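Local coordinates for protein N-glycosylase/DNA lyase (Methanocaldococcus jannaschii, PDB 3FHF) that is a DNA repair enzyme of the helix-hairpin-helix glycosylase superfamily, built on the largely helical fold of that group, at residues 141-146 against 199-204; 181-186 against 195-200. One frame throughout, in Å; residues are numbered along the deposited sequence.

Interaction 1 of 2, residues 141-146 against 199-204; sequences FLRNVG and ELDLYI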
# COMPACT_ATOMS: atom_id res chain seq x y z
N PHE A 141 2.98 2.10 1.76
CA PHE A 141 4.43 2.28 1.83
C PHE A 141 5.06 1.35 2.87
O PHE A 141 6.01 0.63 2.58
CB PHE A 141 4.76 3.74 2.17
CG PHE A 141 6.20 3.98 2.53
CD1 PHE A 141 7.21 3.80 1.59
CD2 PHE A 141 6.55 4.35 3.82
CE1 PHE A 141 8.56 3.99 1.93
CE2 PHE A 141 7.90 4.55 4.18
CZ PHE A 141 8.90 4.37 3.22
N LEU A 142 4.52 1.36 4.09
CA LEU A 142 5.06 0.52 5.15
C LEU A 142 4.99 -0.97 4.80
O LEU A 142 5.91 -1.74 5.11
CB LEU A 142 4.32 0.81 6.46
CG LEU A 142 4.60 2.21 7.02
CD1 LEU A 142 3.71 2.47 8.21
CD2 LEU A 142 6.08 2.34 7.42
N ARG A 143 3.90 -1.38 4.15
CA ARG A 143 3.76 -2.78 3.74
C ARG A 143 4.87 -3.09 2.72
O ARG A 143 5.57 -4.11 2.82
CB ARG A 143 2.38 -3.00 3.08
CG ARG A 143 1.93 -4.48 2.93
CD ARG A 143 2.69 -5.21 1.82
NE ARG A 143 2.46 -4.61 0.51
CZ ARG A 143 1.36 -4.81 -0.22
NH1 ARG A 143 0.40 -5.61 0.22
NH2 ARG A 143 1.22 -4.20 -1.39
N ASN A 144 5.03 -2.20 1.74
CA ASN A 144 6.02 -2.41 0.69
C ASN A 144 7.49 -2.41 1.14
O ASN A 144 8.36 -2.89 0.40
CB ASN A 144 5.77 -1.42 -0.45
CG ASN A 144 4.58 -1.82 -1.31
OD1 ASN A 144 3.78 -2.66 -0.92
ND2 ASN A 144 4.46 -1.23 -2.49
N VAL A 145 7.76 -1.92 2.34
CA VAL A 145 9.13 -1.94 2.84
C VAL A 145 9.29 -2.94 3.98
O VAL A 145 10.25 -2.88 4.73
CB VAL A 145 9.62 -0.53 3.29
CG1 VAL A 145 9.60 0.41 2.08
CG2 VAL A 145 8.79 0.01 4.44
N GLY A 146 8.32 -3.85 4.11
CA GLY A 146 8.45 -4.89 5.11
C GLY A 146 7.59 -5.00 6.36
O GLY A 146 7.81 -5.92 7.15
N GLU A 199 0.08 -9.86 3.93
CA GLU A 199 -0.23 -11.03 3.09
C GLU A 199 -1.67 -11.06 2.62
O GLU A 199 -1.95 -11.34 1.44
CB GLU A 199 0.08 -12.31 3.87
CG GLU A 199 1.54 -12.48 4.27
CD GLU A 199 1.75 -13.57 5.32
OE1 GLU A 199 2.88 -14.11 5.37
OE2 GLU A 199 0.83 -13.87 6.09
N LEU A 200 -2.60 -10.79 3.53
CA LEU A 200 -4.02 -10.80 3.21
C LEU A 200 -4.31 -9.88 2.03
O LEU A 200 -5.10 -10.22 1.15
CB LEU A 200 -4.86 -10.35 4.41
CG LEU A 200 -6.38 -10.40 4.23
CD1 LEU A 200 -6.81 -11.85 4.11
CD2 LEU A 200 -7.09 -9.72 5.40
N ASP A 201 -3.67 -8.72 2.03
CA ASP A 201 -3.86 -7.74 0.97
C ASP A 201 -3.60 -8.33 -0.41
O ASP A 201 -4.36 -8.08 -1.35
CB ASP A 201 -2.95 -6.53 1.20
CG ASP A 201 -3.04 -5.52 0.07
OD1 ASP A 201 -2.19 -5.58 -0.86
OD2 ASP A 201 -3.97 -4.69 0.10
N LEU A 202 -2.52 -9.11 -0.53
CA LEU A 202 -2.18 -9.73 -1.80
C LEU A 202 -3.14 -10.87 -2.17
O LEU A 202 -3.46 -11.06 -3.34
CB LEU A 202 -0.72 -10.22 -1.79
CG LEU A 202 0.31 -9.09 -1.63
CD1 LEU A 202 1.74 -9.65 -1.65
CD2 LEU A 202 0.14 -8.07 -2.76
N TYR A 203 -3.61 -11.63 -1.17
CA TYR A 203 -4.57 -12.70 -1.46
C TYR A 203 -5.86 -12.08 -1.98
O TYR A 203 -6.47 -12.59 -2.91
CB TYR A 203 -4.87 -13.55 -0.22
CG TYR A 203 -3.85 -14.63 0.04
CD1 TYR A 203 -2.64 -14.35 0.68
CD2 TYR A 203 -4.08 -15.94 -0.39
CE1 TYR A 203 -1.70 -15.35 0.91
CE2 TYR A 203 -3.14 -16.95 -0.17
CZ TYR A 203 -1.95 -16.64 0.48
OH TYR A 203 -1.02 -17.63 0.69
N ILE A 204 -6.27 -10.98 -1.36
CA ILE A 204 -7.49 -10.31 -1.79
C ILE A 204 -7.35 -9.76 -3.21
O ILE A 204 -8.26 -9.92 -4.03
CB ILE A 204 -7.86 -9.16 -0.81
CG1 ILE A 204 -8.28 -9.77 0.53
CG2 ILE A 204 -8.96 -8.29 -1.41
CD1 ILE A 204 -8.70 -8.76 1.58
O HOH W 1 -1.43 -4.00 -3.00
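Arg143 forms a salt bridge with Asp201. It joins the end of helix 135-144 to helix 197-209, within the helix-hairpin-helix glycosylase fold. Arg143 NH1 donates to Asp201 OD1 at 2.8 Å, with an N-H...O angle of 158°. The oxygen lies near the guanidinium plane, but the nitrogen meets it from above the carboxylate plane. The two flat groups are turned 63° apart. A water closes a second path, accepting from Arg143 NH2 at 3.1 Å and donating to Asp201 OD1 at 2.8 Å. The NE and NH2 edge is also held within the helix. Arg143 NE and NH2 both donate to Asn144 OD1, NE at 2.8 Å. These in-plane bonds at its edge should fix the rotation of the group. Asn144 ND2 is itself bonded to the C-terminal carboxylate at Lys214 OXT. With CG anti to the backbone N (chi1 -165°) and bends at chi2 and chi3, the Arg143 guanidinium lies beside Asn144 while NH1 reaches Asp201. Phe33 of helix 22-34 also packs on Arg143. Gly146, at positive phi, completes a Schellman motif that ends helix 135-144. Packing adds little: Leu202 CD2 lies obliquely to the guanidinium, 3.9 Å from Arg143 NH1.

Interaction 2 of 2, residues 181-186 against 195-200; sequences EIENIL and LKLSEL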
# COMPACT_ATOMS: atom_id res chain seq x y z
N GLU A 181 -10.50 1.59 12.50
CA GLU A 181 -11.66 0.76 12.77
C GLU A 181 -11.82 -0.30 11.68
O GLU A 181 -12.01 -1.48 11.98
CB GLU A 181 -12.92 1.64 12.83
CG GLU A 181 -14.20 0.87 13.07
CD GLU A 181 -15.42 1.78 13.12
OE1 GLU A 181 -15.44 2.70 13.96
OE2 GLU A 181 -16.36 1.57 12.32
N ILE A 182 -11.74 0.12 10.42
CA ILE A 182 -11.88 -0.82 9.31
C ILE A 182 -10.67 -1.75 9.22
O ILE A 182 -10.79 -2.90 8.82
CB ILE A 182 -12.09 -0.07 7.98
CG1 ILE A 182 -13.46 0.63 8.01
CG2 ILE A 182 -11.99 -1.03 6.81
CD1 ILE A 182 -13.78 1.40 6.77
N GLU A 183 -9.50 -1.24 9.60
CA GLU A 183 -8.28 -2.05 9.58
C GLU A 183 -8.43 -3.24 10.54
O GLU A 183 -7.98 -4.35 10.25
CB GLU A 183 -7.09 -1.17 9.97
CG GLU A 183 -5.80 -1.91 10.25
CD GLU A 183 -4.60 -0.98 10.34
OE1 GLU A 183 -3.89 -0.80 9.32
OE2 GLU A 183 -4.37 -0.41 11.44
N ASN A 184 -9.07 -3.01 11.69
CA ASN A 184 -9.27 -4.07 12.67
C ASN A 184 -10.18 -5.20 12.19
O ASN A 184 -10.01 -6.35 12.60
CB ASN A 184 -9.80 -3.48 13.98
CG ASN A 184 -8.69 -3.23 14.98
OD1 ASN A 184 -8.03 -4.18 15.43
ND2 ASN A 184 -8.46 -1.97 15.33
N ILE A 185 -11.16 -4.88 11.35
CA ILE A 185 -12.04 -5.92 10.82
C ILE A 185 -11.18 -6.79 9.89
O ILE A 185 -11.21 -8.02 9.96
CB ILE A 185 -13.21 -5.30 10.01
CG1 ILE A 185 -14.11 -4.48 10.94
CG2 ILE A 185 -14.03 -6.40 9.34
CD1 ILE A 185 -15.13 -3.64 10.21
N LEU A 186 -10.40 -6.15 9.04
CA LEU A 186 -9.54 -6.87 8.11
C LEU A 186 -8.53 -7.69 8.89
O LEU A 186 -8.20 -8.81 8.49
CB LEU A 186 -8.81 -5.89 7.18
CG LEU A 186 -9.72 -5.15 6.19
CD1 LEU A 186 -8.94 -4.06 5.48
CD2 LEU A 186 -10.29 -6.13 5.19
N LEU A 195 -3.25 -15.18 8.39
CA LEU A 195 -2.44 -14.37 7.48
C LEU A 195 -2.25 -13.00 8.09
O LEU A 195 -3.14 -12.50 8.78
CB LEU A 195 -3.13 -14.21 6.12
CG LEU A 195 -3.30 -15.42 5.21
CD1 LEU A 195 -4.07 -15.00 3.96
CD2 LEU A 195 -1.93 -15.98 4.82
N LYS A 196 -1.09 -12.39 7.86
CA LYS A 196 -0.81 -11.05 8.37
C LYS A 196 -1.52 -10.11 7.40
O LYS A 196 -1.88 -10.52 6.30
CB LYS A 196 0.69 -10.77 8.33
CG LYS A 196 1.54 -11.77 9.08
CD LYS A 196 3.02 -11.48 8.86
CE LYS A 196 3.89 -12.60 9.44
NZ LYS A 196 3.60 -12.82 10.88
N LEU A 197 -1.72 -8.86 7.79
CA LEU A 197 -2.40 -7.91 6.90
C LEU A 197 -1.62 -7.70 5.60
O LEU A 197 -2.22 -7.52 4.55
CB LEU A 197 -2.62 -6.57 7.61
CG LEU A 197 -3.78 -6.59 8.61
CD1 LEU A 197 -3.81 -5.29 9.39
CD2 LEU A 197 -5.09 -6.81 7.85
N SER A 198 -0.29 -7.72 5.67
CA SER A 198 0.52 -7.54 4.47
C SER A 198 0.18 -8.63 3.44
O SER A 198 0.02 -8.35 2.25
CB SER A 198 2.01 -7.62 4.83
OG SER A 198 2.29 -8.84 5.49
N GLU A 199 0.08 -9.86 3.93
CA GLU A 199 -0.23 -11.03 3.09
C GLU A 199 -1.67 -11.06 2.62
O GLU A 199 -1.95 -11.34 1.44
CB GLU A 199 0.08 -12.31 3.87
CG GLU A 199 1.54 -12.48 4.27
CD GLU A 199 1.75 -13.57 5.32
OE1 GLU A 199 2.88 -14.11 5.37
OE2 GLU A 199 0.83 -13.87 6.09
N LEU A 200 -2.60 -10.79 3.53
CA LEU A 200 -4.02 -10.80 3.21
C LEU A 200 -4.31 -9.88 2.03
O LEU A 200 -5.10 -10.22 1.15
CB LEU A 200 -4.86 -10.35 4.41
CG LEU A 200 -6.38 -10.40 4.23
CD1 LEU A 200 -6.81 -11.85 4.11
CD2 LEU A 200 -7.09 -9.72 5.40
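Leu197 and Leu186 carry most of this contact, with Leu200 beside them. They pack the first turn of helix 197-209 on the preceding helix, 176-192, across a short turn in the all-helical fold. The Leu197 side chain points toward helix 176-192 and splits its two methyls between two residues one turn apart. CD2 rests on the backbone of Leu186, 3.7 Å from its carbonyl C. The same methyl lies 3.9 Å from Leu186 CB. CD1 reaches the aliphatic part of Glu183, 4.0 Å from CG. The two side chains cross there at about a right angle. Glu183 CG stands anti to the backbone N (chi1 169°) and the chain runs on extended. Its carboxylate is engaged elsewhere: OE1 accepts from Ala151 N and forms a salt bridge with Arg123. Glu183 offers Leu197 its CG methylene. Lys196 is the N-cap of helix 197-209, and its backbone N donates to Glu199 OE2 at 3.0 Å. That bond ties the first turn from which Leu197 projects. No hydrogen bond joins the two segments. One turn after Leu197, Leu200 CD2 lies 3.4 Å from Leu186 O.

Both contacts are buried and both use helix 197-209, but with different residues of it. Interaction 1 lies nearer the centre of the chain, about 6 Å from it between centres, against about 12 Å for interaction 2. It joins parts of the chain more than fifty residues apart, and it is polar, with a charged pair and a water. Interaction 2 joins helices that follow each other in sequence, and its leucine methyls pack on side-chain carbons and on backbone. The two touch at Ser198, whose carbonyl O receives a weak hydrogen bond from Arg143 NH1, and where Tyr203 packs on Leu195. Glu199 and Leu200 belong to both ranges, yet Leu200 makes its cross-segment contact in interaction 2 alone.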